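Local coordinates for protein MIP07328p (Drosophila melanogaster, PDB 6FKK) that probably acts as a chemorepellent axon guidance cue, binding semaphorin receptors through its extracellular sema domain in cell-cell signalling, at residues T25-K29 and V40-D44; D81-R87 and C145-H151; L17-I21 and G53-I57. All blocks are in the same frame, centred on the assembly; numbering follows the deposited sequence.

Overall arrangement
The contacts sample one side of the sema-domain beta-propeller, where blades meet. Contact 3 sets strand 18-21, which joins the sheet of strands 452-456, 461-465 and 469-474 so that the N-terminal strand closes the propeller ring, beside the start of strand 56-61, outermost in the next sheet. Contact 1 comes between these segments in sequence, at that sheet's innermost hairpin. Contacts 1 and 3 have centres about 15 Å apart, and F28 touches F20. Contact 2 follows later, joining the entry to strand 86-91 with loop 145-151, its centre about 9 Å from contact 1 and 24 Å from contact 3. Bonds from D44 to H83 and N84 tie this sheet to the start of the next.

Contact 1. Residues T25-K29 and V40-D44; sequences TDYFK and VGAKD
K29 and G41 make an antiparallel hydrogen-bonded pair, CA to CA 5.0 Å, at the open end of the hairpin of strands 29-33 and 37-41. G41 N donates to K29 O over 2.6 Å, nearly in line with the carbonyl; the return bond from K29 N to G41 O is bent to 125° and weak. Overall the segments run 148° apart, and away from this pair regular strand geometry is lost. F28 turns the edge of its ring to A42, whose CB lies in the ring plane, 3.5 Å from CD1, while V40 CG1 comes in obliquely at 3.6 Å from the same CD1. K43 is extended except for one bend at chi3 (59°) and crosses D26 at about a right angle; its NZ donates a hydrogen bond to T25 OG1 (2.6 Å). D26 OD1 stays 4.1 Å from K43 NZ, beyond a salt bridge, though its opposite charge would probably favour this placement. Y27 O accepts a hydrogen bond from R87 NH2, tying the segment to the following blade. The arrangement is that of a propeller junction: 25-29 leads the chain from the outer strand 18-21 of one blade into the innermost strand of the next.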
ATOM      1  N   THR A  25      16.893  -8.582 -13.866  1.00139.59           N
ATOM      2  CA  THR A  25      17.549  -7.322 -13.545  1.00137.17           C
ATOM      3  C   THR A  25      16.642  -6.113 -13.729  1.00128.51           C
ATOM      4  O   THR A  25      17.072  -4.993 -13.442  1.00140.23           O
ATOM      5  CB  THR A  25      18.799  -7.158 -14.415  1.00140.46           C
ATOM      6  OG1 THR A  25      18.425  -7.169 -15.798  1.00146.54           O
ATOM      7  CG2 THR A  25      19.780  -8.291 -14.159  1.00135.65           C
ATOM      8  N   ASP A  26      15.405  -6.306 -14.194  1.00103.24           N
ATOM      9  CA  ASP A  26      14.592  -5.170 -14.612  1.00 95.59           C
ATOM     10  C   ASP A  26      14.014  -4.423 -13.417  1.00 94.39           C
ATOM     11  O   ASP A  26      13.897  -3.192 -13.451  1.00105.20           O
ATOM     12  CB  ASP A  26      13.482  -5.628 -15.558  1.00103.03           C
ATOM     13  CG  ASP A  26      14.023  -6.151 -16.885  1.00121.39           C
ATOM     14  OD1 ASP A  26      15.254  -6.300 -17.018  1.00125.06           O
ATOM     15  OD2 ASP A  26      13.212  -6.411 -17.797  1.00118.72           O
ATOM     16  N   TYR A  27      13.654  -5.148 -12.360  1.00 82.55           N
ATOM     17  CA  TYR A  27      13.049  -4.582 -11.156  1.00 72.91           C
ATOM     18  C   TYR A  27      11.831  -3.723 -11.510  1.00 73.07           C
ATOM     19  O   TYR A  27      11.852  -2.495 -11.447  1.00 67.84           O
ATOM     20  CB  TYR A  27      14.076  -3.782 -10.352  1.00 63.11           C
ATOM     21  CG  TYR A  27      15.115  -4.635  -9.663  1.00 76.11           C
ATOM     22  CD1 TYR A  27      14.767  -5.461  -8.605  1.00 84.57           C
ATOM     23  CD2 TYR A  27      16.445  -4.603 -10.062  1.00 87.88           C
ATOM     24  CE1 TYR A  27      15.712  -6.239  -7.967  1.00 88.85           C
ATOM     25  CE2 TYR A  27      17.397  -5.376  -9.428  1.00 95.34           C
ATOM     26  CZ  TYR A  27      17.025  -6.192  -8.381  1.00 96.55           C
ATOM     27  OH  TYR A  27      17.972  -6.964  -7.747  1.00 99.45           O
ATOM     28  N   PHE A  28      10.765  -4.418 -11.902  1.00 78.17           N
ATOM     29  CA  PHE A  28       9.538  -3.747 -12.315  1.00 60.34           C
ATOM     30  C   PHE A  28       8.888  -3.013 -11.145  1.00 49.93           C
ATOM     31  O   PHE A  28       9.024  -3.402  -9.981  1.00 53.67           O
ATOM     32  CB  PHE A  28       8.547  -4.754 -12.903  1.00 57.72           C
ATOM     33  CG  PHE A  28       8.899  -5.222 -14.289  1.00 71.45           C
ATOM     34  CD1 PHE A  28       9.587  -4.397 -15.161  1.00 88.00           C
ATOM     35  CD2 PHE A  28       8.539  -6.489 -14.719  1.00 69.23           C
ATOM     36  CE1 PHE A  28       9.912  -4.826 -16.436  1.00101.98           C
ATOM     37  CE2 PHE A  28       8.862  -6.923 -15.992  1.00 80.39           C
ATOM     38  CZ  PHE A  28       9.550  -6.089 -16.851  1.00 99.75           C
ATOM     39  N   LYS A  29       8.171  -1.940 -11.473  1.00 62.33           N
ATOM     40  CA  LYS A  29       7.406  -1.170 -10.500  1.00 62.95           C
ATOM     41  C   LYS A  29       6.208  -0.556 -11.208  1.00 61.82           C
ATOM     42  O   LYS A  29       6.364   0.062 -12.265  1.00 69.39           O
ATOM     43  CB  LYS A  29       8.263  -0.075  -9.855  1.00 46.90           C
ATOM     44  CG  LYS A  29       7.479   0.939  -9.027  1.00 56.48           C
ATOM     45  CD  LYS A  29       7.123   0.405  -7.648  1.00 85.05           C
ATOM     46  CE  LYS A  29       6.360   1.449  -6.839  1.00 98.60           C
ATOM     47  NZ  LYS A  29       7.111   2.734  -6.721  1.00 99.02           N
ATOM     48  N   VAL A  40       4.417   0.375 -16.274  1.00 58.68           N
ATOM     49  CA  VAL A  40       5.416  -0.391 -15.537  1.00 60.32           C
ATOM     50  C   VAL A  40       6.752   0.325 -15.673  1.00 74.35           C
ATOM     51  O   VAL A  40       7.350   0.338 -16.757  1.00 85.23           O
ATOM     52  CB  VAL A  40       5.514  -1.838 -16.039  1.00 66.10           C
ATOM     53  CG1 VAL A  40       6.506  -2.624 -15.197  1.00 76.74           C
ATOM     54  CG2 VAL A  40       4.147  -2.500 -16.020  1.00 56.34           C
ATOM     55  N   GLY A  41       7.223   0.917 -14.578  1.00 71.60           N
ATOM     56  CA  GLY A  41       8.542   1.519 -14.556  1.00 70.90           C
ATOM     57  C   GLY A  41       9.629   0.481 -14.365  1.00 71.10           C
ATOM     58  O   GLY A  41       9.614  -0.267 -13.383  1.00 75.00           O
ATOM     59  N   ALA A  42      10.579   0.425 -15.297  1.00 70.43           N
ATOM     60  CA  ALA A  42      11.587  -0.626 -15.278  1.00 78.55           C
ATOM     61  C   ALA A  42      12.990  -0.070 -15.459  1.00 78.29           C
ATOM     62  O   ALA A  42      13.205   1.143 -15.374  1.00 84.77           O
ATOM     63  CB  ALA A  42      11.300  -1.655 -16.371  1.00 88.56           C
ATOM     64  N   LYS A  43      13.949  -0.958 -15.709  1.00 70.62           N
ATOM     65  CA  LYS A  43      15.318  -0.546 -15.994  1.00 78.75           C
ATOM     66  C   LYS A  43      15.371   0.088 -17.376  1.00 81.44           C
ATOM     67  O   LYS A  43      15.116  -0.580 -18.383  1.00 77.20           O
ATOM     68  CB  LYS A  43      16.263  -1.740 -15.904  1.00 76.41           C
ATOM     69  CG  LYS A  43      17.689  -1.424 -16.323  1.00 73.61           C
ATOM     70  CD  LYS A  43      18.615  -2.613 -16.126  1.00 83.61           C
ATOM     71  CE  LYS A  43      18.147  -3.822 -16.917  1.00 97.95           C
ATOM     72  NZ  LYS A  43      19.131  -4.939 -16.861  1.00107.34           N
ATOM     73  N   ASP A  44      15.667   1.388 -17.416  1.00 85.29           N
ATOM     74  CA  ASP A  44      15.890   2.138 -18.649  1.00 85.00           C
ATOM     75  C   ASP A  44      14.632   2.284 -19.501  1.00 91.85           C
ATOM     76  O   ASP A  44      14.655   2.984 -20.518  1.00109.98           O
ATOM     77  CB  ASP A  44      17.006   1.490 -19.478  1.00 87.10           C
ATOM     78  CG  ASP A  44      18.362   1.566 -18.799  1.00 98.55           C
ATOM     79  OD1 ASP A  44      18.580   2.500 -17.999  1.00 96.07           O
ATOM     80  OD2 ASP A  44      19.213   0.692 -19.071  1.00106.57           O
TER

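Contact 2. Residues D81-R87 and C145-H151; sequences DCHNYLR and CPYSPAH
R87 meets P146, P149 and H151 at its base and at its tip. Its CB packs 4.3 Å from P146 CG and 4.5 Å from C145 SG. From there a bend at chi2 (-70°) brings NE and NH2 alongside P149, and NE passes near the carbonyl oxygen of that proline. At the tip, NH2 points almost straight at P149 O, which lies at the edge of the guanidinium; the N-H...O angle is 166°, but at 3.4 Å the bond is weak. The stronger partner of NH2 is Y27 O. NH1 folds back to L86 O, 3.1 Å away and well out of that carbonyl's plane, and also makes a weak bond to G41 O. H151 lies over one face of the guanidinium, its CE1 3.8 Å from NH2 and the two planes only 16° apart; Y85 CB is on the opposite face. The ring of H151 in turn has P149 O above its centre, at 3.7 Å. P149 also makes a CH-pi contact, its CB over the face of the Y85 ring and 3.8 Å from the centroid. The hydroxyl of Y85 is occupied by W80 O, while D81 OD1 comes within 4.0 Å of P149 CD. Chemically, the contact buries an arginine whose two terminal nitrogens are met by backbone carbonyls. Its positive charge is thus likely to be stabilised by several peptide dipoles, which belong to strand 86-91, the preceding blade and the loop 145-151.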
ATOM      1  N   ASP A  81      23.111  -1.553 -10.464  1.00129.31           N
ATOM      2  CA  ASP A  81      22.674  -0.307  -9.850  1.00133.91           C
ATOM      3  C   ASP A  81      22.830   0.881 -10.792  1.00124.36           C
ATOM      4  O   ASP A  81      22.020   1.813 -10.746  1.00123.48           O
ATOM      5  CB  ASP A  81      23.451  -0.058  -8.559  1.00138.96           C
ATOM      6  CG  ASP A  81      22.840  -0.760  -7.362  1.00127.41           C
ATOM      7  OD1 ASP A  81      21.602  -0.937  -7.333  1.00120.96           O
ATOM      8  OD2 ASP A  81      23.602  -1.124  -6.442  1.00123.55           O
ATOM      9  N   CYS A  82      23.847   0.859 -11.657  1.00113.24           N
ATOM     10  CA  CYS A  82      24.139   1.983 -12.547  1.00111.01           C
ATOM     11  C   CYS A  82      23.287   1.878 -13.813  1.00102.52           C
ATOM     12  O   CYS A  82      23.768   1.652 -14.925  1.00105.17           O
ATOM     13  CB  CYS A  82      25.626   2.041 -12.866  1.00124.85           C
ATOM     14  SG  CYS A  82      26.668   2.341 -11.418  1.00139.39           S
ATOM     15  N   HIS A  83      21.980   2.048 -13.615  1.00 82.47           N
ATOM     16  CA  HIS A  83      21.010   2.134 -14.694  1.00 82.97           C
ATOM     17  C   HIS A  83      20.001   3.219 -14.338  1.00 82.17           C
ATOM     18  O   HIS A  83      20.117   3.889 -13.308  1.00 87.29           O
ATOM     19  CB  HIS A  83      20.318   0.786 -14.939  1.00 86.44           C
ATOM     20  CG  HIS A  83      21.103  -0.147 -15.806  1.00 99.52           C
ATOM     21  ND1 HIS A  83      20.972  -0.175 -17.178  1.00102.41           N
ATOM     22  CD2 HIS A  83      22.026  -1.090 -15.497  1.00101.70           C
ATOM     23  CE1 HIS A  83      21.781  -1.092 -17.677  1.00107.57           C
ATOM     24  NE2 HIS A  83      22.431  -1.662 -16.678  1.00105.20           N
ATOM     25  N   ASN A  84      19.003   3.392 -15.196  1.00 71.58           N
ATOM     26  CA  ASN A  84      17.970   4.408 -15.001  1.00 69.73           C
ATOM     27  C   ASN A  84      16.640   3.693 -14.772  1.00 82.81           C
ATOM     28  O   ASN A  84      15.898   3.407 -15.712  1.00 82.40           O
ATOM     29  CB  ASN A  84      17.897   5.357 -16.193  1.00 73.01           C
ATOM     30  CG  ASN A  84      16.927   6.499 -15.964  1.00 71.19           C
ATOM     31  OD1 ASN A  84      16.655   6.879 -14.825  1.00 68.28           O
ATOM     32  ND2 ASN A  84      16.396   7.051 -17.048  1.00 73.36           N
ATOM     33  N   TYR A  85      16.344   3.408 -13.506  1.00 70.22           N
ATOM     34  CA  TYR A  85      15.083   2.785 -13.125  1.00 69.11           C
ATOM     35  C   TYR A  85      14.038   3.880 -12.955  1.00 69.07           C
ATOM     36  O   TYR A  85      14.143   4.711 -12.048  1.00 82.48           O
ATOM     37  CB  TYR A  85      15.246   1.973 -11.842  1.00 66.97           C
ATOM     38  CG  TYR A  85      16.216   0.821 -11.963  1.00 70.21           C
ATOM     39  CD1 TYR A  85      17.575   1.002 -11.732  1.00 67.01           C
ATOM     40  CD2 TYR A  85      15.775  -0.450 -12.308  1.00 71.36           C
ATOM     41  CE1 TYR A  85      18.465  -0.049 -11.845  1.00 76.28           C
ATOM     42  CE2 TYR A  85      16.658  -1.508 -12.420  1.00 78.64           C
ATOM     43  CZ  TYR A  85      18.001  -1.302 -12.189  1.00 81.45           C
ATOM     44  OH  TYR A  85      18.880  -2.356 -12.303  1.00 82.20           O
ATOM     45  N   LEU A  86      13.033   3.885 -13.826  1.00 60.08           N
ATOM     46  CA  LEU A  86      11.974   4.882 -13.733  1.00 67.67           C
ATOM     47  C   LEU A  86      11.047   4.544 -12.572  1.00 71.36           C
ATOM     48  O   LEU A  86      10.602   3.400 -12.433  1.00 76.37           O
ATOM     49  CB  LEU A  86      11.189   4.957 -15.044  1.00 61.07           C
ATOM     50  CG  LEU A  86      11.853   5.739 -16.182  1.00 64.91           C
ATOM     51  CD1 LEU A  86      12.932   4.920 -16.877  1.00 67.40           C
ATOM     52  CD2 LEU A  86      10.813   6.217 -17.181  1.00 79.44           C
ATOM     53  N   ARG A  87      10.762   5.542 -11.736  1.00 53.82           N
ATOM     54  CA  ARG A  87      10.042   5.303 -10.493  1.00 56.97           C
ATOM     55  C   ARG A  87       8.951   6.318 -10.184  1.00 51.64           C
ATOM     56  O   ARG A  87       8.241   6.136  -9.190  1.00 73.41           O
ATOM     57  CB  ARG A  87      11.029   5.265  -9.313  1.00 54.42           C
ATOM     58  CG  ARG A  87      11.876   4.006  -9.244  1.00 54.56           C
ATOM     59  CD  ARG A  87      11.029   2.805  -8.861  1.00 58.33           C
ATOM     60  NE  ARG A  87      11.819   1.585  -8.735  1.00 55.34           N
ATOM     61  CZ  ARG A  87      11.961   0.685  -9.701  1.00 61.31           C
ATOM     62  NH1 ARG A  87      11.365   0.865 -10.872  1.00 63.57           N
ATOM     63  NH2 ARG A  87      12.697  -0.399  -9.494  1.00 68.00           N
ATOM     64  N   CYS A 145      12.990  11.968  -6.170  1.00 66.94           N
ATOM     65  CA  CYS A 145      13.102  10.648  -6.760  1.00 63.96           C
ATOM     66  C   CYS A 145      14.206   9.884  -6.040  1.00 73.62           C
ATOM     67  O   CYS A 145      15.214  10.486  -5.643  1.00 67.97           O
ATOM     68  CB  CYS A 145      13.416  10.736  -8.260  1.00 64.81           C
ATOM     69  SG  CYS A 145      13.209   9.194  -9.173  1.00 78.54           S
ATOM     70  N   PRO A 146      14.047   8.576  -5.846  1.00 63.25           N
ATOM     71  CA  PRO A 146      15.089   7.806  -5.161  1.00 59.09           C
ATOM     72  C   PRO A 146      16.305   7.585  -6.050  1.00 62.00           C
ATOM     73  O   PRO A 146      16.270   7.765  -7.269  1.00 65.51           O
ATOM     74  CB  PRO A 146      14.395   6.482  -4.830  1.00 47.29           C
ATOM     75  CG  PRO A 146      13.325   6.360  -5.855  1.00 55.53           C
ATOM     76  CD  PRO A 146      12.844   7.765  -6.098  1.00 53.47           C
ATOM     77  N   TYR A 147      17.399   7.185  -5.405  1.00 67.09           N
ATOM     78  CA  TYR A 147      18.647   6.910  -6.104  1.00 66.72           C
ATOM     79  C   TYR A 147      18.767   5.457  -6.541  1.00 69.75           C
ATOM     80  O   TYR A 147      19.446   5.169  -7.534  1.00 78.89           O
ATOM     81  CB  TYR A 147      19.842   7.257  -5.212  1.00 60.70           C
ATOM     82  CG  TYR A 147      20.057   8.734  -4.975  1.00 63.16           C
ATOM     83  CD1 TYR A 147      19.188   9.466  -4.178  1.00 59.74           C
ATOM     84  CD2 TYR A 147      21.148   9.392  -5.527  1.00 73.55           C
ATOM     85  CE1 TYR A 147      19.388  10.813  -3.954  1.00 73.23           C
ATOM     86  CE2 TYR A 147      21.359  10.738  -5.307  1.00 67.65           C
ATOM     87  CZ  TYR A 147      20.476  11.444  -4.521  1.00 72.49           C
ATOM     88  OH  TYR A 147      20.679  12.786  -4.298  1.00 73.63           O
ATOM     89  N   SER A 148      18.124   4.542  -5.822  1.00 70.21           N
ATOM     90  CA  SER A 148      18.250   3.112  -6.032  1.00 60.46           C
ATOM     91  C   SER A 148      16.899   2.501  -6.380  1.00 59.16           C
ATOM     92  O   SER A 148      15.856   3.021  -5.973  1.00 64.99           O
ATOM     93  CB  SER A 148      18.813   2.435  -4.774  1.00 80.77           C
ATOM     94  OG  SER A 148      18.832   1.025  -4.901  1.00 99.63           O
ATOM     95  N   PRO A 149      16.879   1.398  -7.137  1.00 68.57           N
ATOM     96  CA  PRO A 149      15.609   0.706  -7.402  1.00 62.20           C
ATOM     97  C   PRO A 149      14.964   0.099  -6.167  1.00 76.05           C
ATOM     98  O   PRO A 149      13.867  -0.461  -6.284  1.00 79.26           O
ATOM     99  CB  PRO A 149      16.009  -0.390  -8.403  1.00 73.96           C
ATOM    100  CG  PRO A 149      17.478  -0.576  -8.200  1.00 75.01           C
ATOM    101  CD  PRO A 149      18.000   0.789  -7.874  1.00 78.12           C
ATOM    102  N   ALA A 150      15.604   0.185  -5.002  1.00 83.39           N
ATOM    103  CA  ALA A 150      15.029  -0.356  -3.778  1.00 87.99           C
ATOM    104  C   ALA A 150      13.667   0.271  -3.504  1.00111.06           C
ATOM    105  O   ALA A 150      13.510   1.494  -3.557  1.00 92.40           O
ATOM    106  CB  ALA A 150      15.975  -0.114  -2.603  1.00 69.95           C
ATOM    107  N   HIS A 151      12.678  -0.579  -3.218  1.00132.90           N
ATOM    108  CA  HIS A 151      11.304  -0.135  -2.980  1.00124.39           C
ATOM    109  C   HIS A 151      11.130   0.325  -1.529  1.00107.77           C
ATOM    110  O   HIS A 151      10.320  -0.199  -0.763  1.00106.86           O
ATOM    111  CB  HIS A 151      10.323  -1.246  -3.333  1.00126.79           C
ATOM    112  CG  HIS A 151      10.505  -1.805  -4.711  1.00123.68           C
ATOM    113  ND1 HIS A 151      10.067  -1.151  -5.844  1.00121.49           N
ATOM    114  CD2 HIS A 151      11.072  -2.959  -5.138  1.00123.15           C
ATOM    115  CE1 HIS A 151      10.361  -1.877  -6.909  1.00122.92           C
ATOM    116  NE2 HIS A 151      10.970  -2.978  -6.509  1.00122.95           N
TER

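Contact 3. Residues L17-I21 and G53-I57; sequences LAHFI and GLKEI
A18 and F20 direct their side chains at L54, across the seam between two neighbouring blades of the sema propeller. Strand 18-21 forms the outer edge of one blade, and residues 53-57 lead into and begin the outer strand 56-61 of the next. The touching parts run nearly the same way, 17° apart, yet no hydrogen bond joins them, and the seam is closed by side chains packing on one another and on backbone carbonyls. L54 packs against both A18 and F20: its CB lies 3.8 Å from A18 CB and 4.2 Å from F20 CB, while its CD1 branch reaches the alanine's own carbonyl, 3.4 Å from A18 O. A18 CB also meets G53 O, the carbonyl just before L54. F20 holds CG anti to its own nitrogen (chi1 178°), which carries the ring across the seam, with its edge at L54 O, 3.6 Å from CD1, and an edge-to-face packing with Y47. Replacing F20 by an alanine is likely to open a gap between L54, E56 and Y47 and deprive Y47 of this edge-to-face partner. Within its own sheet, strand 18-21 has a classic beta bulge, L17 and A18 both facing S472. E56 approaches F20 obliquely, its carboxylate salt-bridged to R59 and turned 74° from the ring, and the aliphatic E56 CB meets F20 CE1, 4.0 Å away.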
ATOM      1  N   LEU A  17      -3.270 -16.914 -17.163  1.00 92.22           N
ATOM      2  CA  LEU A  17      -3.909 -16.453 -18.390  1.00 82.02           C
ATOM      3  C   LEU A  17      -2.909 -15.810 -19.347  1.00 90.25           C
ATOM      4  O   LEU A  17      -2.849 -16.176 -20.525  1.00 95.22           O
ATOM      5  CB  LEU A  17      -5.036 -15.469 -18.058  1.00 71.27           C
ATOM      6  CG  LEU A  17      -6.176 -16.002 -17.187  1.00 82.78           C
ATOM      7  CD1 LEU A  17      -7.273 -14.957 -17.030  1.00 84.24           C
ATOM      8  CD2 LEU A  17      -6.738 -17.296 -17.760  1.00 90.89           C
ATOM      9  N   ALA A  18      -2.121 -14.855 -18.860  1.00 87.35           N
ATOM     10  CA  ALA A  18      -1.138 -14.178 -19.693  1.00 83.43           C
ATOM     11  C   ALA A  18       0.080 -13.842 -18.847  1.00 91.87           C
ATOM     12  O   ALA A  18       0.021 -13.833 -17.616  1.00101.36           O
ATOM     13  CB  ALA A  18      -1.721 -12.912 -20.333  1.00 68.39           C
ATOM     14  N   HIS A  19       1.191 -13.565 -19.525  1.00 85.21           N
ATOM     15  CA  HIS A  19       2.436 -13.247 -18.842  1.00 86.95           C
ATOM     16  C   HIS A  19       3.216 -12.225 -19.656  1.00 96.26           C
ATOM     17  O   HIS A  19       3.248 -12.295 -20.888  1.00 97.75           O
ATOM     18  CB  HIS A  19       3.281 -14.507 -18.610  1.00 90.37           C
ATOM     19  CG  HIS A  19       3.649 -15.226 -19.870  1.00117.97           C
ATOM     20  ND1 HIS A  19       4.839 -15.008 -20.529  1.00127.22           N
ATOM     21  CD2 HIS A  19       2.980 -16.154 -20.594  1.00127.70           C
ATOM     22  CE1 HIS A  19       4.890 -15.776 -21.604  1.00132.79           C
ATOM     23  NE2 HIS A  19       3.775 -16.480 -21.667  1.00130.28           N
ATOM     24  N   PHE A  20       3.832 -11.274 -18.956  1.00 95.37           N
ATOM     25  CA  PHE A  20       4.699 -10.260 -19.550  1.00 80.98           C
ATOM     26  C   PHE A  20       6.058 -10.378 -18.871  1.00 84.14           C
ATOM     27  O   PHE A  20       6.203 -10.008 -17.702  1.00 88.67           O
ATOM     28  CB  PHE A  20       4.105  -8.861 -19.375  1.00 75.89           C
ATOM     29  CG  PHE A  20       4.964  -7.758 -19.928  1.00 80.97           C
ATOM     30  CD1 PHE A  20       4.844  -7.369 -21.251  1.00 85.45           C
ATOM     31  CD2 PHE A  20       5.879  -7.101 -19.122  1.00 85.82           C
ATOM     32  CE1 PHE A  20       5.629  -6.351 -21.763  1.00 91.94           C
ATOM     33  CE2 PHE A  20       6.668  -6.084 -19.628  1.00 82.02           C
ATOM     34  CZ  PHE A  20       6.541  -5.708 -20.950  1.00 86.32           C
ATOM     35  N   ILE A  21       7.048 -10.888 -19.598  1.00 84.25           N
ATOM     36  CA  ILE A  21       8.311 -11.327 -19.013  1.00 89.95           C
ATOM     37  C   ILE A  21       9.424 -10.371 -19.418  1.00101.51           C
ATOM     38  O   ILE A  21       9.578 -10.048 -20.601  1.00102.26           O
ATOM     39  CB  ILE A  21       8.654 -12.766 -19.435  1.00 95.24           C
ATOM     40  CG1 ILE A  21       7.498 -13.710 -19.111  1.00 84.58           C
ATOM     41  CG2 ILE A  21       9.929 -13.233 -18.752  1.00 98.05           C
ATOM     42  CD1 ILE A  21       7.176 -13.806 -17.638  1.00 76.20           C
ATOM     43  N   GLY A  53      -4.417  -9.019 -22.557  1.00121.81           N
ATOM     44  CA  GLY A  53      -3.515 -10.104 -22.886  1.00111.84           C
ATOM     45  C   GLY A  53      -2.095  -9.877 -22.410  1.00100.83           C
ATOM     46  O   GLY A  53      -1.176 -10.595 -22.818  1.00 92.32           O
ATOM     47  N   LEU A  54      -1.912  -8.886 -21.535  1.00 97.98           N
ATOM     48  CA  LEU A  54      -0.588  -8.486 -21.049  1.00 93.07           C
ATOM     49  C   LEU A  54       0.364  -8.225 -22.213  1.00 97.94           C
ATOM     50  O   LEU A  54       1.544  -8.583 -22.175  1.00100.88           O
ATOM     51  CB  LEU A  54      -0.007  -9.524 -20.087  1.00 80.24           C
ATOM     52  CG  LEU A  54      -0.631  -9.580 -18.692  1.00 76.64           C
ATOM     53  CD1 LEU A  54       0.181 -10.483 -17.777  1.00 76.85           C
ATOM     54  CD2 LEU A  54      -0.755  -8.185 -18.099  1.00 69.84           C
ATOM     55  N   LYS A  55      -0.158  -7.597 -23.260  1.00 96.48           N
ATOM     56  CA  LYS A  55       0.616  -7.286 -24.451  1.00106.73           C
ATOM     57  C   LYS A  55       1.022  -5.819 -24.438  1.00109.37           C
ATOM     58  O   LYS A  55       0.247  -4.949 -24.030  1.00104.07           O
ATOM     59  CB  LYS A  55      -0.173  -7.609 -25.721  1.00111.59           C
ATOM     60  CG  LYS A  55      -0.356  -9.100 -25.956  1.00120.50           C
ATOM     61  CD  LYS A  55       0.981  -9.826 -25.870  1.00117.21           C
ATOM     62  CE  LYS A  55       0.805 -11.336 -25.914  1.00 99.91           C
ATOM     63  NZ  LYS A  55       0.232 -11.794 -27.208  1.00 96.78           N
ATOM     64  N   GLU A  56       2.245  -5.557 -24.889  1.00106.97           N
ATOM     65  CA  GLU A  56       2.813  -4.219 -24.839  1.00106.02           C
ATOM     66  C   GLU A  56       2.206  -3.337 -25.923  1.00118.53           C
ATOM     67  O   GLU A  56       2.075  -3.756 -27.078  1.00114.65           O
ATOM     68  CB  GLU A  56       4.329  -4.300 -25.001  1.00 95.44           C
ATOM     69  CG  GLU A  56       5.031  -2.966 -25.071  1.00110.03           C
ATOM     70  CD  GLU A  56       6.518  -3.124 -25.283  1.00131.40           C
ATOM     71  OE1 GLU A  56       7.026  -4.253 -25.107  1.00134.69           O
ATOM     72  OE2 GLU A  56       7.179  -2.128 -25.632  1.00141.25           O
ATOM     73  N   ILE A  57       1.841  -2.113 -25.552  1.00121.20           N
ATOM     74  CA  ILE A  57       1.233  -1.153 -26.464  1.00122.15           C
ATOM     75  C   ILE A  57       2.200  -0.025 -26.812  1.00126.04           C
ATOM     76  O   ILE A  57       2.453   0.246 -27.986  1.00132.09           O
ATOM     77  CB  ILE A  57      -0.086  -0.597 -25.884  1.00116.98           C
ATOM     78  CG1 ILE A  57      -1.123  -1.715 -25.755  1.00116.44           C
ATOM     79  CG2 ILE A  57      -0.620   0.533 -26.753  1.00121.32           C
ATOM     80  CD1 ILE A  57      -1.465  -2.385 -27.073  1.00122.25           C
TER